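Local structure of phosphorylated carbohydrates phosphatase TM_1254 (Thermotoga maritima msb8, 3KBB) at residues F163-S168 with V184-N189. The protein dephosphorylates phosphorylated sugars such as erythrose 4-phosphate, fructose 6-phosphate, 2-deoxyglucose 6-phosphate and mannose 6-phosphate with the help of a divalent metal cation. Sequence-based numbering, arbitrary orientation.
Sequences FEDSKS and VVHSLN. With SO4 (sulfate ion), chain E.
Asp165 and Val184 pass each other where two neighbouring parallel strands, 160-164 and 181-184, run out into loops. The last sheet bond between them is nearly straight: Val184 N donates to Glu164 O at 2.7 Å, with 167° at the hydrogen. Just beyond it, a water donates to Asp165 O and Val184 O, each at 2.8 Å, and links the parting backbones. The Asp165 side chain reaches over this junction. Its CB lies 3.6 Å from Val184 O; with chi1 at 87°, CG lies over its own backbone and the two oxygens face different neighbours. OD1 lies close to the carboxylate of Asp7, the nucleophile by similarity, whereas OD2 faces the edge of the His186 ring, 4.0 Å from NE2, with the carboxylate and ring planes 76° apart. That distance is too long for a hydrogen bond. Val184 CG2 touches Phe163 CB at 4.0 Å and comes to the edge of the Phe163 ring, close to the ring plane; helix 208-215 packs against both residues. The Glu164 side chain starts away from 184-189: OE1 accepts from Asp165 N at 2.9 Å on its anti side, and OE2 is held by Tyr146 and a salt bridge to Lys140, contacts that would hold the carboxylate, whose OE1 also lies near Asp7. Ser166 caps helix 167-175 through its OG to Gly169 N, and at the same helix start Ser168 N gives a straight bond to O2 of a sulfate probably from the crystallisation liquor (2.6 Å). In the Rossmann-like HAD core, the acidic Glu164-Asp165 pair ending strand 160-164 has the place of motif IV, whose acidic residues help bind the divalent metal in relatives; a similar role, most plausibly for Asp165, is only inferred.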
loop_
_atom_site.group_PDB
_atom_site.type_symbol
_atom_site.label_atom_id
_atom_site.label_comp_id
_atom_site.label_asym_id
_atom_site.label_seq_id
_atom_site.Cartn_x
_atom_site.Cartn_y
_atom_site.Cartn_z
ATOM N N PHE A 163 5.100 1.101 -9.961
ATOM C CA PHE A 163 5.532 1.903 -8.801
ATOM C C PHE A 163 5.224 1.094 -7.554
ATOM O O PHE A 163 4.040 0.832 -7.202
ATOM C CB PHE A 163 4.821 3.263 -8.794
ATOM C CG PHE A 163 5.287 4.146 -9.911
ATOM C CD1 PHE A 163 6.474 4.881 -9.766
ATOM C CD2 PHE A 163 4.626 4.155 -11.143
ATOM C CE1 PHE A 163 6.948 5.652 -10.812
ATOM C CE2 PHE A 163 5.104 4.909 -12.223
ATOM C CZ PHE A 163 6.289 5.659 -12.059
ATOM N N GLU A 164 6.299 0.671 -6.890
ATOM C CA GLU A 164 6.180 -0.257 -5.800
ATOM C C GLU A 164 6.849 0.322 -4.563
ATOM O O GLU A 164 7.667 1.195 -4.674
ATOM C CB GLU A 164 6.807 -1.606 -6.154
ATOM C CG GLU A 164 5.766 -2.729 -6.409
ATOM C CD GLU A 164 4.971 -3.139 -5.149
ATOM O OE1 GLU A 164 5.270 -2.649 -4.054
ATOM O OE2 GLU A 164 4.031 -3.949 -5.255
ATOM N N ASP A 165 6.528 -0.162 -3.379
ATOM C CA ASP A 165 7.084 0.467 -2.177
ATOM C C ASP A 165 7.604 -0.561 -1.167
ATOM O O ASP A 165 8.051 -0.190 -0.082
ATOM C CB ASP A 165 6.086 1.428 -1.550
ATOM C CG ASP A 165 5.149 0.747 -0.574
ATOM O OD1 ASP A 165 4.699 -0.377 -0.872
ATOM O OD2 ASP A 165 4.933 1.310 0.555
ATOM N N SER A 166 7.536 -1.838 -1.506
ATOM C CA SER A 166 8.134 -2.864 -0.597
ATOM C C SER A 166 9.078 -3.826 -1.321
ATOM O O SER A 166 8.938 -4.067 -2.522
ATOM C CB SER A 166 7.030 -3.660 0.089
ATOM O OG SER A 166 6.446 -4.587 -0.800
ATOM N N LYS A 167 10.028 -4.382 -0.578
ATOM C CA LYS A 167 10.923 -5.424 -1.119
ATOM C C LYS A 167 10.092 -6.528 -1.771
ATOM O O LYS A 167 10.363 -6.912 -2.914
ATOM C CB LYS A 167 11.784 -5.997 0.013
ATOM C CG LYS A 167 12.681 -7.145 -0.379
ATOM C CD LYS A 167 13.584 -7.475 0.837
ATOM C CE LYS A 167 14.214 -8.824 0.728
ATOM N NZ LYS A 167 14.745 -9.201 2.091
ATOM N N SER A 168 9.096 -7.052 -1.044
ATOM C CA SER A 168 8.298 -8.169 -1.560
ATOM C C SER A 168 7.511 -7.784 -2.800
ATOM O O SER A 168 7.379 -8.609 -3.708
ATOM C CB SER A 168 7.364 -8.705 -0.480
ATOM O OG SER A 168 8.191 -9.395 0.450
ATOM N N VAL A 184 9.195 3.450 -4.542
ATOM C CA VAL A 184 8.630 4.678 -3.975
ATOM C C VAL A 184 8.984 4.782 -2.505
ATOM O O VAL A 184 8.725 3.851 -1.743
ATOM C CB VAL A 184 7.067 4.719 -4.154
ATOM C CG1 VAL A 184 6.516 6.011 -3.491
ATOM C CG2 VAL A 184 6.767 4.731 -5.635
ATOM N N VAL A 185 9.606 5.901 -2.118
ATOM C CA VAL A 185 10.162 6.014 -0.770
ATOM C C VAL A 185 9.585 7.219 -0.069
ATOM O O VAL A 185 9.038 8.117 -0.699
ATOM C CB VAL A 185 11.714 6.147 -0.830
ATOM C CG1 VAL A 185 12.339 4.882 -1.333
ATOM C CG2 VAL A 185 12.099 7.306 -1.691
ATOM N N HIS A 186 9.758 7.262 1.248
ATOM C CA HIS A 186 9.055 8.245 2.038
ATOM C C HIS A 186 9.886 9.109 2.949
ATOM O O HIS A 186 9.345 10.031 3.566
ATOM C CB HIS A 186 7.999 7.512 2.846
ATOM C CG HIS A 186 7.091 6.711 1.977
ATOM N ND1 HIS A 186 6.194 7.303 1.109
ATOM C CD2 HIS A 186 6.986 5.376 1.784
ATOM C CE1 HIS A 186 5.556 6.365 0.436
ATOM N NE2 HIS A 186 6.024 5.185 0.820
ATOM N N SER A 187 11.183 8.841 3.008
ATOM C CA SER A 187 12.023 9.482 4.015
ATOM C C SER A 187 13.371 9.850 3.442
ATOM O O SER A 187 13.601 9.705 2.242
ATOM C CB SER A 187 12.173 8.564 5.227
ATOM O OG SER A 187 13.152 7.560 4.992
ATOM N N LEU A 188 14.250 10.327 4.322
ATOM C CA LEU A 188 15.540 10.865 3.930
ATOM C C LEU A 188 16.394 9.847 3.156
ATOM O O LEU A 188 16.915 10.174 2.109
ATOM C CB LEU A 188 16.297 11.437 5.144
ATOM C CG LEU A 188 17.631 12.167 4.884
ATOM C CD1 LEU A 188 17.492 13.481 4.112
ATOM C CD2 LEU A 188 18.369 12.406 6.215
ATOM N N ASN A 189 16.509 8.620 3.662
ATOM C CA ASN A 189 17.412 7.610 3.021
ATOM C C ASN A 189 16.970 6.177 2.950
ATOM O O ASN A 189 17.797 5.267 2.813
ATOM C CB ASN A 189 18.777 7.645 3.677
ATOM C CG ASN A 189 19.633 8.667 3.085
ATOM O OD1 ASN A 189 19.827 9.703 3.682
ATOM N ND2 ASN A 189 20.136 8.412 1.879
HETATM S S SO4 E . 8.343 -6.813 2.744
HETATM O O1 SO4 E . 7.010 -7.391 2.964
HETATM O O2 SO4 E . 8.411 -6.336 1.403
HETATM O O3 SO4 E . 8.540 -5.636 3.613
HETATM O O4 SO4 E . 9.371 -7.831 2.992
HETATM O O HOH W 1 9.011 2.336 0.601
#